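Local coordinates for starch synthase I (Hordeum vulgare, PDB 4HLN), which belongs to the starch synthases of plants, glycosyltransferase-family proteins built from two Rossmann-like domains of the GT-B type, at residues N116-A121 against L154-H159; T124-F129 against G158-V163; S263-V268 against D292-L297. All blocks are in the same frame, centred on the assembly; numbering follows the deposited sequence.

How the interactions relate
The modelled chain begins with the loop that interaction 1 lays against the end of helix 150-156; it then enters strand 126-130, climbs through that helix and returns as strand 160-166, which interaction 2 pairs with strand 126-130. The two contacts share Gly158 and His159, so the loop closed by 124-129 and 158-163 starts inside that of interaction 1 and both end on the same part of the chain. Interaction 3 closes later, in series, across helix 276-284. It touches interaction 2 because strands 126-130 and 264-269 are neighbours in one sheet, with Val128 and Met265 meeting backbone to backbone.

Interaction 1: residues N116-A121 against L154-H159; sequences NDQPLA and LAARGH
Ala121 donates its backbone N-H to the carbonyl O of Arg157, the one hydrogen bond across this contact (N to O 3.2 Å, in the carbonyl plane on a lone pair). Segment 116-121 is an extended loop lying across the point where helix 150-156 gives way to the turn before strand 160-166, and the backbones come nearest at Leu120 and Arg157, whose CA atoms are 4.3 Å apart. Gly158 follows in a backbone conformation with positive phi (95°), where a side chain would be pressed against the preceding carbonyl, so glycine suits the turn.

Gln118 folds back on its own loop: its chain bends at chi2 (69°), NE2 gives a hydrogen bond to Pro119 O at 2.6 Å, nearly in the amide plane, and CG is left 3.3 Å from Ala156 O. The Ala156 methyl, with CB 4.0 Å from Gln118 OE1, is short enough for the amide to lie over the helix end. Leu120 turns its CD2 branch to the same carbonyl, at 3.7 Å from Ala156 O. The methyl of Ala121 is small enough to touch both the ring and the guanidinium, with CB 3.7 Å from His159 NE2 and 4.0 Å from Arg157 NH1.

Both polar ends are held by helix 611-627: Arg157 makes salt bridges with Glu619 and Asp612, and His159 NE2 hydrogen-bonds Glu619. The carboxylates probably offset the arginine charge in its buried setting, while the loop adds apolar cover and one backbone bond, tying the start of the modelled chain to the C-terminal helix.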
ATOM      1  N   ASN A 116     -11.321 -26.209   9.879  1.00122.30           N
ATOM      2  CA  ASN A 116      -9.915 -25.920   9.614  1.00130.55           C
ATOM      3  C   ASN A 116      -9.242 -25.168  10.761  1.00136.86           C
ATOM      4  O   ASN A 116      -9.876 -24.849  11.772  1.00130.58           O
ATOM      5  CB  ASN A 116      -9.762 -25.128   8.311  1.00125.79           C
ATOM      6  N   ASP A 117      -7.952 -24.891  10.590  1.00141.25           N
ATOM      7  CA  ASP A 117      -7.179 -24.144  11.575  1.00138.32           C
ATOM      8  C   ASP A 117      -7.283 -22.637  11.316  1.00128.03           C
ATOM      9  O   ASP A 117      -6.632 -21.829  11.987  1.00122.30           O
ATOM     10  CB  ASP A 117      -5.714 -24.587  11.545  1.00138.88           C
ATOM     11  CG  ASP A 117      -4.976 -24.250  12.829  1.00140.92           C
ATOM     12  OD1 ASP A 117      -3.890 -24.821  13.060  1.00135.13           O
ATOM     13  OD2 ASP A 117      -5.486 -23.420  13.613  1.00145.34           O
ATOM     14  N   GLN A 118      -8.105 -22.268  10.336  1.00113.16           N
ATOM     15  CA  GLN A 118      -8.304 -20.867   9.983  1.00 91.45           C
ATOM     16  C   GLN A 118      -8.873 -20.052  11.143  1.00 90.98           C
ATOM     17  O   GLN A 118     -10.019 -20.253  11.555  1.00 87.18           O
ATOM     18  CB  GLN A 118      -9.230 -20.746   8.772  1.00 82.92           C
ATOM     19  CG  GLN A 118      -9.794 -19.338   8.554  1.00 81.99           C
ATOM     20  CD  GLN A 118      -8.734 -18.326   8.123  1.00 77.39           C
ATOM     21  OE1 GLN A 118      -7.994 -18.554   7.163  1.00 73.82           O
ATOM     22  NE2 GLN A 118      -8.657 -17.203   8.835  1.00 62.97           N
ATOM     23  N   PRO A 119      -8.069 -19.117  11.669  1.00 83.53           N
ATOM     24  CA  PRO A 119      -8.505 -18.239  12.758  1.00 78.42           C
ATOM     25  C   PRO A 119      -9.679 -17.351  12.343  1.00 83.18           C
ATOM     26  O   PRO A 119      -9.709 -16.838  11.221  1.00 78.81           O
ATOM     27  CB  PRO A 119      -7.259 -17.391  13.051  1.00 64.68           C
ATOM     28  CG  PRO A 119      -6.434 -17.481  11.821  1.00 59.53           C
ATOM     29  CD  PRO A 119      -6.691 -18.828  11.239  1.00 69.74           C
ATOM     30  N   LEU A 120     -10.646 -17.187  13.243  1.00 81.39           N
ATOM     31  CA  LEU A 120     -11.803 -16.342  12.979  1.00 66.65           C
ATOM     32  C   LEU A 120     -11.772 -15.101  13.881  1.00 70.57           C
ATOM     33  O   LEU A 120     -10.967 -15.021  14.811  1.00 69.96           O
ATOM     34  CB  LEU A 120     -13.099 -17.147  13.135  1.00 53.92           C
ATOM     35  CG  LEU A 120     -13.186 -18.449  12.304  1.00 63.97           C
ATOM     36  CD1 LEU A 120     -14.397 -19.276  12.688  1.00 57.18           C
ATOM     37  CD2 LEU A 120     -13.175 -18.210  10.775  1.00 65.97           C
ATOM     38  N   ALA A 121     -12.626 -14.123  13.590  1.00 67.65           N
ATOM     39  CA  ALA A 121     -12.618 -12.864  14.335  1.00 62.23           C
ATOM     40  C   ALA A 121     -13.671 -12.806  15.444  1.00 73.97           C
ATOM     41  O   ALA A 121     -14.794 -13.308  15.277  1.00 70.75           O
ATOM     42  CB  ALA A 121     -12.782 -11.677  13.383  1.00 48.83           C
ATOM     43  N   LEU A 154     -10.030 -10.938   5.074  1.00 52.79           N
ATOM     44  CA  LEU A 154     -11.143 -10.610   5.942  1.00 42.96           C
ATOM     45  C   LEU A 154     -12.286 -11.601   5.763  1.00 46.61           C
ATOM     46  O   LEU A 154     -12.839 -12.087   6.737  1.00 48.08           O
ATOM     47  CB  LEU A 154     -11.621  -9.206   5.644  1.00 31.47           C
ATOM     48  CG  LEU A 154     -10.726  -8.099   6.201  1.00 37.96           C
ATOM     49  CD1 LEU A 154     -11.196  -6.757   5.696  1.00 40.18           C
ATOM     50  CD2 LEU A 154     -10.683  -8.097   7.723  1.00 31.90           C
ATOM     51  N   ALA A 155     -12.629 -11.912   4.517  1.00 40.91           N
ATOM     52  CA  ALA A 155     -13.711 -12.854   4.261  1.00 42.03           C
ATOM     53  C   ALA A 155     -13.413 -14.186   4.926  1.00 48.84           C
ATOM     54  O   ALA A 155     -14.306 -14.868   5.406  1.00 53.89           O
ATOM     55  CB  ALA A 155     -13.926 -13.040   2.766  1.00 24.17           C
ATOM     56  N   ALA A 156     -12.137 -14.539   4.955  1.00 55.80           N
ATOM     57  CA  ALA A 156     -11.698 -15.834   5.455  1.00 48.62           C
ATOM     58  C   ALA A 156     -11.797 -15.896   6.969  1.00 50.52           C
ATOM     59  O   ALA A 156     -11.794 -16.975   7.562  1.00 57.15           O
ATOM     60  CB  ALA A 156     -10.266 -16.086   5.020  1.00 36.36           C
ATOM     61  N   ARG A 157     -11.857 -14.726   7.594  1.00 43.98           N
ATOM     62  CA  ARG A 157     -11.995 -14.639   9.037  1.00 43.13           C
ATOM     63  C   ARG A 157     -13.464 -14.524   9.449  1.00 51.27           C
ATOM     64  O   ARG A 157     -13.756 -14.221  10.603  1.00 57.85           O
ATOM     65  CB  ARG A 157     -11.227 -13.435   9.585  1.00 45.03           C
ATOM     66  CG  ARG A 157      -9.741 -13.417   9.289  1.00 45.18           C
ATOM     67  CD  ARG A 157      -9.052 -12.311  10.092  1.00 49.26           C
ATOM     68  NE  ARG A 157      -8.084 -12.878  11.022  1.00 66.73           N
ATOM     69  CZ  ARG A 157      -8.011 -12.565  12.310  1.00 69.44           C
ATOM     70  NH1 ARG A 157      -8.844 -11.673  12.811  1.00 44.27           N
ATOM     71  NH2 ARG A 157      -7.099 -13.138  13.093  1.00 84.91           N
ATOM     72  N   GLY A 158     -14.379 -14.740   8.502  1.00 45.29           N
ATOM     73  CA  GLY A 158     -15.802 -14.793   8.804  1.00 40.86           C
ATOM     74  C   GLY A 158     -16.591 -13.504   8.613  1.00 53.40           C
ATOM     75  O   GLY A 158     -17.775 -13.440   8.932  1.00 54.88           O
ATOM     76  N   HIS A 159     -15.947 -12.467   8.094  1.00 53.78           N
ATOM     77  CA  HIS A 159     -16.662 -11.240   7.762  1.00 46.62           C
ATOM     78  C   HIS A 159     -17.460 -11.422   6.487  1.00 37.78           C
ATOM     79  O   HIS A 159     -17.079 -12.187   5.606  1.00 40.71           O
ATOM     80  CB  HIS A 159     -15.700 -10.067   7.598  1.00 42.81           C
ATOM     81  CG  HIS A 159     -14.820  -9.845   8.787  1.00 50.65           C
ATOM     82  ND1 HIS A 159     -15.266  -9.234   9.937  1.00 46.01           N
ATOM     83  CD2 HIS A 159     -13.520 -10.163   9.006  1.00 51.25           C
ATOM     84  CE1 HIS A 159     -14.281  -9.184  10.816  1.00 51.34           C
ATOM     85  NE2 HIS A 159     -13.210  -9.740  10.276  1.00 51.65           N
TER

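Interaction 2: residues T124-F129 against G158-V163; sequences TRSIVF and GHRVMV
The parallel pairing of strands 126-130 and 160-166, joined through helix 150-156, is a beta-alpha-beta crossover in the Rossmann-like sheet of the N-terminal domain. Backbone bonds alternate from side to side: Arg160 N to Arg125 O, Ile127 N to Arg160 O, Met162 N to Ile127 O and Phe129 N to Met162 O. The Met162 N bond to Ile127 O is almost straight (2.7 Å, 177° at the hydrogen).

Before the strands settle into register, a side chain takes over the bonding. His159 ND1 accepts the backbone N-H of Arg125 at 3.0 Å, the donor lying close to the ring plane, while Thr124 packs its CB against Gly158 O at 3.4 Å. Because CG of His159 lies anti to its carbonyl carbon (chi1 -55°), the ring stands alongside the opposing strand, and Ile127 places CD1 over one face of it in a CH-pi contact, 4.2 Å from the centroid. Further along that side, Phe129 presents its ring edge to Val161, CE2 lying 3.9 Å from CG1, and CB of Phe129 meets CG2 of Val163 at the same separation. Ile127, Phe129, His159 and Val161 pack on Leu154 of the helix, while Val163 meets strand 208-214. On the reverse side Val128 and Met162 lie side by side, and a water joins Ser126 OG to Arg160 NH2, whose guanidinium also bonds the backbone carbonyls of Tyr258 and Ile259.

With ND1 accepting, the ring proton probably sits on NE2, facing Glu619; the ring thus links a backbone amide to a carboxylate.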
ATOM      1  N   THR A 124     -17.402 -10.491  13.861  1.00 60.28           N
ATOM      2  CA  THR A 124     -17.492 -10.476  12.414  1.00 58.36           C
ATOM      3  C   THR A 124     -18.341  -9.277  11.989  1.00 55.98           C
ATOM      4  O   THR A 124     -19.265  -8.881  12.693  1.00 53.81           O
ATOM      5  CB  THR A 124     -18.133 -11.765  11.899  1.00 57.92           C
ATOM      6  OG1 THR A 124     -19.479 -11.835  12.376  1.00 47.86           O
ATOM      7  CG2 THR A 124     -17.363 -12.979  12.397  1.00 61.56           C
ATOM      8  N   ARG A 125     -18.025  -8.699  10.838  1.00 55.25           N
ATOM      9  CA  ARG A 125     -18.723  -7.507  10.377  1.00 44.37           C
ATOM     10  C   ARG A 125     -19.122  -7.607   8.914  1.00 44.40           C
ATOM     11  O   ARG A 125     -18.756  -8.566   8.207  1.00 37.26           O
ATOM     12  CB  ARG A 125     -17.848  -6.265  10.564  1.00 39.38           C
ATOM     13  CG  ARG A 125     -17.412  -6.046  11.981  1.00 43.37           C
ATOM     14  CD  ARG A 125     -17.841  -4.690  12.420  1.00 57.42           C
ATOM     15  NE  ARG A 125     -17.738  -4.496  13.859  1.00 71.97           N
ATOM     16  CZ  ARG A 125     -18.727  -4.016  14.607  1.00 76.18           C
ATOM     17  NH1 ARG A 125     -18.556  -3.855  15.911  1.00 79.58           N
ATOM     18  NH2 ARG A 125     -19.889  -3.692  14.044  1.00 64.09           N
ATOM     19  N   SER A 126     -19.883  -6.606   8.480  1.00 33.60           N
ATOM     20  CA  SER A 126     -20.215  -6.451   7.078  1.00 39.45           C
ATOM     21  C   SER A 126     -19.345  -5.334   6.534  1.00 41.38           C
ATOM     22  O   SER A 126     -19.401  -4.201   7.008  1.00 48.08           O
ATOM     23  CB  SER A 126     -21.697  -6.142   6.891  1.00 36.26           C
ATOM     24  OG  SER A 126     -22.479  -7.290   7.195  1.00 52.96           O
ATOM     25  N   ILE A 127     -18.526  -5.669   5.549  1.00 39.21           N
ATOM     26  CA  ILE A 127     -17.504  -4.757   5.068  1.00 44.37           C
ATOM     27  C   ILE A 127     -17.642  -4.540   3.582  1.00 40.12           C
ATOM     28  O   ILE A 127     -17.696  -5.499   2.813  1.00 40.45           O
ATOM     29  CB  ILE A 127     -16.113  -5.297   5.370  1.00 37.36           C
ATOM     30  CG1 ILE A 127     -15.998  -5.606   6.857  1.00 36.83           C
ATOM     31  CG2 ILE A 127     -15.072  -4.283   5.001  1.00 44.97           C
ATOM     32  CD1 ILE A 127     -14.734  -6.320   7.215  1.00 43.79           C
ATOM     33  N   VAL A 128     -17.705  -3.274   3.183  1.00 36.40           N
ATOM     34  CA  VAL A 128     -17.897  -2.941   1.783  1.00 35.17           C
ATOM     35  C   VAL A 128     -16.692  -2.171   1.264  1.00 37.71           C
ATOM     36  O   VAL A 128     -16.505  -0.997   1.585  1.00 40.88           O
ATOM     37  CB  VAL A 128     -19.181  -2.105   1.566  1.00 35.21           C
ATOM     38  CG1 VAL A 128     -19.409  -1.863   0.094  1.00 37.20           C
ATOM     39  CG2 VAL A 128     -20.413  -2.790   2.195  1.00 34.55           C
ATOM     40  N   PHE A 129     -15.858  -2.843   0.478  1.00 27.24           N
ATOM     41  CA  PHE A 129     -14.754  -2.167  -0.202  1.00 28.13           C
ATOM     42  C   PHE A 129     -15.259  -1.434  -1.420  1.00 31.45           C
ATOM     43  O   PHE A 129     -16.007  -1.993  -2.207  1.00 42.16           O
ATOM     44  CB  PHE A 129     -13.674  -3.162  -0.626  1.00 27.39           C
ATOM     45  CG  PHE A 129     -12.869  -3.685   0.514  1.00 43.86           C
ATOM     46  CD1 PHE A 129     -11.651  -3.111   0.841  1.00 39.05           C
ATOM     47  CD2 PHE A 129     -13.356  -4.728   1.298  1.00 44.15           C
ATOM     48  CE1 PHE A 129     -10.920  -3.590   1.916  1.00 41.02           C
ATOM     49  CE2 PHE A 129     -12.632  -5.213   2.373  1.00 33.89           C
ATOM     50  CZ  PHE A 129     -11.407  -4.644   2.683  1.00 41.14           C
ATOM     51  N   GLY A 158     -14.379 -14.740   8.502  1.00 45.29           N
ATOM     52  CA  GLY A 158     -15.802 -14.793   8.804  1.00 40.86           C
ATOM     53  C   GLY A 158     -16.591 -13.504   8.613  1.00 53.40           C
ATOM     54  O   GLY A 158     -17.775 -13.440   8.932  1.00 54.88           O
ATOM     55  N   HIS A 159     -15.947 -12.467   8.094  1.00 53.78           N
ATOM     56  CA  HIS A 159     -16.662 -11.240   7.762  1.00 46.62           C
ATOM     57  C   HIS A 159     -17.460 -11.422   6.487  1.00 37.78           C
ATOM     58  O   HIS A 159     -17.079 -12.187   5.606  1.00 40.71           O
ATOM     59  CB  HIS A 159     -15.700 -10.067   7.598  1.00 42.81           C
ATOM     60  CG  HIS A 159     -14.820  -9.845   8.787  1.00 50.65           C
ATOM     61  ND1 HIS A 159     -15.266  -9.234   9.937  1.00 46.01           N
ATOM     62  CD2 HIS A 159     -13.520 -10.163   9.006  1.00 51.25           C
ATOM     63  CE1 HIS A 159     -14.281  -9.184  10.816  1.00 51.34           C
ATOM     64  NE2 HIS A 159     -13.210  -9.740  10.276  1.00 51.65           N
ATOM     65  N   ARG A 160     -18.580 -10.716   6.397  1.00 27.27           N
ATOM     66  CA  ARG A 160     -19.325 -10.661   5.157  1.00 30.24           C
ATOM     67  C   ARG A 160     -18.713  -9.517   4.356  1.00 33.20           C
ATOM     68  O   ARG A 160     -18.755  -8.378   4.791  1.00 37.66           O
ATOM     69  CB  ARG A 160     -20.802 -10.395   5.423  1.00 25.17           C
ATOM     70  CG  ARG A 160     -21.685 -10.996   4.345  1.00 23.54           C
ATOM     71  CD  ARG A 160     -23.040 -10.343   4.313  1.00 35.89           C
ATOM     72  NE  ARG A 160     -23.830 -10.872   3.214  1.00 42.87           N
ATOM     73  CZ  ARG A 160     -25.092 -10.536   2.993  1.00 42.71           C
ATOM     74  NH1 ARG A 160     -25.765 -11.060   1.974  1.00 42.37           N
ATOM     75  NH2 ARG A 160     -25.676  -9.679   3.810  1.00 34.13           N
ATOM     76  N   VAL A 161     -18.126  -9.822   3.206  1.00 29.50           N
ATOM     77  CA  VAL A 161     -17.260  -8.858   2.526  1.00 33.64           C
ATOM     78  C   VAL A 161     -17.713  -8.588   1.099  1.00 39.09           C
ATOM     79  O   VAL A 161     -17.843  -9.509   0.283  1.00 39.94           O
ATOM     80  CB  VAL A 161     -15.763  -9.320   2.521  1.00 37.73           C
ATOM     81  CG1 VAL A 161     -14.878  -8.319   1.763  1.00 35.21           C
ATOM     82  CG2 VAL A 161     -15.251  -9.535   3.943  1.00 32.57           C
ATOM     83  N   MET A 162     -17.954  -7.317   0.805  1.00 33.25           N
ATOM     84  CA  MET A 162     -18.326  -6.911  -0.542  1.00 36.30           C
ATOM     85  C   MET A 162     -17.224  -6.052  -1.154  1.00 39.05           C
ATOM     86  O   MET A 162     -16.601  -5.257  -0.459  1.00 37.97           O
ATOM     87  CB  MET A 162     -19.655  -6.150  -0.519  1.00 26.51           C
ATOM     88  CG  MET A 162     -20.095  -5.612  -1.887  1.00 36.88           C
ATOM     89  SD  MET A 162     -21.696  -4.744  -1.915  1.00 48.69           S
ATOM     90  CE  MET A 162     -22.767  -5.994  -1.224  1.00 41.28           C
ATOM     91  N   VAL A 163     -16.962  -6.224  -2.445  1.00 36.69           N
ATOM     92  CA  VAL A 163     -16.118  -5.259  -3.146  1.00 34.02           C
ATOM     93  C   VAL A 163     -16.838  -4.714  -4.349  1.00 35.46           C
ATOM     94  O   VAL A 163     -17.243  -5.477  -5.230  1.00 35.45           O
ATOM     95  CB  VAL A 163     -14.825  -5.855  -3.663  1.00 35.79           C
ATOM     96  CG1 VAL A 163     -14.010  -4.750  -4.339  1.00 27.30           C
ATOM     97  CG2 VAL A 163     -14.054  -6.506  -2.544  1.00 35.96           C
TER
HETATM   98  O   HOH W   1     -24.867  -8.041   6.058  1.00 46.51           O

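Interaction 3: residues S263-V268 against D292-L297; sequences SCMFVV and DSRSTL
This is a parallel strand pair, 264-269 beside 294-299, forming the two strands of a beta-alpha-beta unit whose crossover is helix 276-284. Segments 264-268 and 294-297 run 20° apart, and four backbone bonds link them, from Arg294 N to Cys264 O through to Val268 N to Thr296 O. Ahead of them Ser293 stands in for a backbone acceptor: its OG takes the N-H of Cys264 at 2.8 Å and also hydrogen-bonds Gln262 O, so that the short hydroxyl bridges two main-chain groups.

Met265 carries the side-chain contact on one face. Bent at chi2 and chi3 (56° and 69°), it curls over the neighbouring strand, so that SD reaches Thr296 OG1 at 3.3 Å and CE lies 3.5 Å from Arg294 CB, the Met265 and Arg294 side chains crossing at about a right angle. On the reverse face the Phe266 ring turns its edge to Arg294 O, with CD2 at 3.7 Å, and Val268 CG2 packs on Leu297 CD1.

Helix 611-627 covers the Met265 and Thr296 face through Phe622, and Arg294 bonds the carbonyls of Ala625 and Asp628. Helix 276-284 packs on Phe266 and Val268, while strand 126-130 continues the sheet beyond strand 264-269.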
ATOM      1  N   SER A 263     -25.303  -1.426   8.701  1.00 46.77           N
ATOM      2  CA  SER A 263     -24.275  -1.431   9.739  1.00 56.14           C
ATOM      3  C   SER A 263     -22.951  -1.831   9.126  1.00 56.64           C
ATOM      4  O   SER A 263     -22.256  -2.734   9.608  1.00 65.80           O
ATOM      5  CB  SER A 263     -24.642  -2.383  10.868  1.00 61.04           C
ATOM      6  OG  SER A 263     -25.825  -1.951  11.511  1.00 76.69           O
ATOM      7  N   CYS A 264     -22.608  -1.151   8.047  1.00 43.94           N
ATOM      8  CA  CYS A 264     -21.442  -1.534   7.277  1.00 48.04           C
ATOM      9  C   CYS A 264     -20.214  -0.709   7.572  1.00 44.15           C
ATOM     10  O   CYS A 264     -20.295   0.459   7.962  1.00 43.49           O
ATOM     11  CB  CYS A 264     -21.766  -1.467   5.796  1.00 45.57           C
ATOM     12  SG  CYS A 264     -23.004  -2.691   5.393  1.00 58.73           S
ATOM     13  N   MET A 265     -19.065  -1.341   7.409  1.00 41.00           N
ATOM     14  CA  MET A 265     -17.838  -0.588   7.322  1.00 44.53           C
ATOM     15  C   MET A 265     -17.527  -0.427   5.835  1.00 44.37           C
ATOM     16  O   MET A 265     -17.291  -1.412   5.125  1.00 41.36           O
ATOM     17  CB  MET A 265     -16.692  -1.267   8.086  1.00 30.61           C
ATOM     18  CG  MET A 265     -15.336  -0.513   7.953  1.00 65.73           C
ATOM     19  SD  MET A 265     -15.301   1.241   8.465  1.00 55.78           S
ATOM     20  CE  MET A 265     -15.493   1.061  10.237  1.00 55.69           C
ATOM     21  N   PHE A 266     -17.597   0.814   5.356  1.00 33.23           N
ATOM     22  CA  PHE A 266     -17.163   1.115   4.001  1.00 37.06           C
ATOM     23  C   PHE A 266     -15.678   1.409   4.019  1.00 33.31           C
ATOM     24  O   PHE A 266     -15.239   2.299   4.733  1.00 35.99           O
ATOM     25  CB  PHE A 266     -17.886   2.329   3.458  1.00 34.53           C
ATOM     26  CG  PHE A 266     -19.331   2.104   3.201  1.00 40.80           C
ATOM     27  CD1 PHE A 266     -19.779   1.825   1.927  1.00 36.04           C
ATOM     28  CD2 PHE A 266     -20.252   2.184   4.231  1.00 39.78           C
ATOM     29  CE1 PHE A 266     -21.131   1.622   1.680  1.00 33.39           C
ATOM     30  CE2 PHE A 266     -21.594   1.990   3.994  1.00 33.64           C
ATOM     31  CZ  PHE A 266     -22.037   1.708   2.716  1.00 33.86           C
ATOM     32  N   VAL A 267     -14.915   0.644   3.248  1.00 30.53           N
ATOM     33  CA  VAL A 267     -13.496   0.917   3.046  1.00 34.25           C
ATOM     34  C   VAL A 267     -13.303   1.513   1.658  1.00 42.01           C
ATOM     35  O   VAL A 267     -13.321   0.802   0.651  1.00 40.70           O
ATOM     36  CB  VAL A 267     -12.659  -0.350   3.143  1.00 36.76           C
ATOM     37  CG1 VAL A 267     -11.205  -0.022   2.927  1.00 39.09           C
ATOM     38  CG2 VAL A 267     -12.851  -0.980   4.481  1.00 37.26           C
ATOM     39  N   VAL A 268     -13.135   2.825   1.601  1.00 38.62           N
ATOM     40  CA  VAL A 268     -13.017   3.493   0.317  1.00 45.21           C
ATOM     41  C   VAL A 268     -11.567   3.800  -0.088  1.00 40.87           C
ATOM     42  O   VAL A 268     -10.792   4.372   0.665  1.00 36.40           O
ATOM     43  CB  VAL A 268     -13.915   4.710   0.289  1.00 44.67           C
ATOM     44  CG1 VAL A 268     -15.261   4.305   0.878  1.00 38.37           C
ATOM     45  CG2 VAL A 268     -13.310   5.827   1.097  1.00 37.42           C
ATOM     46  N   ASP A 292     -25.619   3.761  11.498  1.00 48.05           N
ATOM     47  CA  ASP A 292     -24.764   2.796  12.172  1.00 63.89           C
ATOM     48  C   ASP A 292     -23.610   2.289  11.308  1.00 59.63           C
ATOM     49  O   ASP A 292     -22.942   1.313  11.656  1.00 56.51           O
ATOM     50  CB  ASP A 292     -25.612   1.659  12.729  1.00 71.77           C
ATOM     51  CG  ASP A 292     -26.469   2.115  13.896  1.00 83.93           C
ATOM     52  OD1 ASP A 292     -25.962   2.919  14.715  1.00 83.79           O
ATOM     53  OD2 ASP A 292     -27.646   1.695  13.984  1.00 88.26           O
ATOM     54  N   SER A 293     -23.379   2.971  10.189  1.00 48.52           N
ATOM     55  CA  SER A 293     -22.253   2.661   9.326  1.00 46.53           C
ATOM     56  C   SER A 293     -21.138   3.672   9.494  1.00 44.28           C
ATOM     57  O   SER A 293     -21.375   4.835   9.813  1.00 53.13           O
ATOM     58  CB  SER A 293     -22.683   2.602   7.871  1.00 51.48           C
ATOM     59  OG  SER A 293     -23.507   1.471   7.664  1.00 67.23           O
ATOM     60  N   ARG A 294     -19.918   3.203   9.286  1.00 37.25           N
ATOM     61  CA  ARG A 294     -18.742   4.044   9.371  1.00 35.35           C
ATOM     62  C   ARG A 294     -17.969   3.896   8.071  1.00 38.14           C
ATOM     63  O   ARG A 294     -18.322   3.076   7.220  1.00 42.44           O
ATOM     64  CB  ARG A 294     -17.883   3.621  10.561  1.00 39.20           C
ATOM     65  CG  ARG A 294     -18.597   3.684  11.915  1.00 38.91           C
ATOM     66  CD  ARG A 294     -18.911   5.123  12.273  1.00 38.50           C
ATOM     67  NE  ARG A 294     -19.351   5.259  13.649  1.00 48.37           N
ATOM     68  CZ  ARG A 294     -20.623   5.322  14.028  1.00 47.90           C
ATOM     69  NH1 ARG A 294     -21.603   5.256  13.132  1.00 35.90           N
ATOM     70  NH2 ARG A 294     -20.912   5.447  15.313  1.00 51.16           N
ATOM     71  N   SER A 295     -16.916   4.685   7.909  1.00 38.05           N
ATOM     72  CA  SER A 295     -16.065   4.559   6.726  1.00 36.15           C
ATOM     73  C   SER A 295     -14.587   4.782   7.009  1.00 39.65           C
ATOM     74  O   SER A 295     -14.205   5.579   7.868  1.00 45.39           O
ATOM     75  CB  SER A 295     -16.524   5.498   5.615  1.00 40.44           C
ATOM     76  OG  SER A 295     -16.467   6.842   6.047  1.00 52.24           O
ATOM     77  N   THR A 296     -13.761   4.063   6.261  1.00 35.53           N
ATOM     78  CA  THR A 296     -12.323   4.177   6.371  1.00 36.66           C
ATOM     79  C   THR A 296     -11.737   4.562   5.030  1.00 40.70           C
ATOM     80  O   THR A 296     -11.948   3.895   4.021  1.00 45.54           O
ATOM     81  CB  THR A 296     -11.703   2.851   6.814  1.00 50.59           C
ATOM     82  OG1 THR A 296     -12.259   2.479   8.080  1.00 52.17           O
ATOM     83  CG2 THR A 296     -10.153   2.963   6.907  1.00 28.24           C
ATOM     84  N   LEU A 297     -10.996   5.652   5.024  1.00 38.21           N
ATOM     85  CA  LEU A 297     -10.340   6.077   3.816  1.00 37.25           C
ATOM     86  C   LEU A 297      -8.959   5.424   3.762  1.00 38.70           C
ATOM     87  O   LEU A 297      -8.182   5.527   4.712  1.00 40.83           O
ATOM     88  CB  LEU A 297     -10.251   7.604   3.780  1.00 34.71           C
ATOM     89  CG  LEU A 297      -9.392   8.176   2.656  1.00 40.41           C
ATOM     90  CD1 LEU A 297      -9.970   7.807   1.280  1.00 30.46           C
ATOM     91  CD2 LEU A 297      -9.273   9.681   2.842  1.00 40.61           C
TER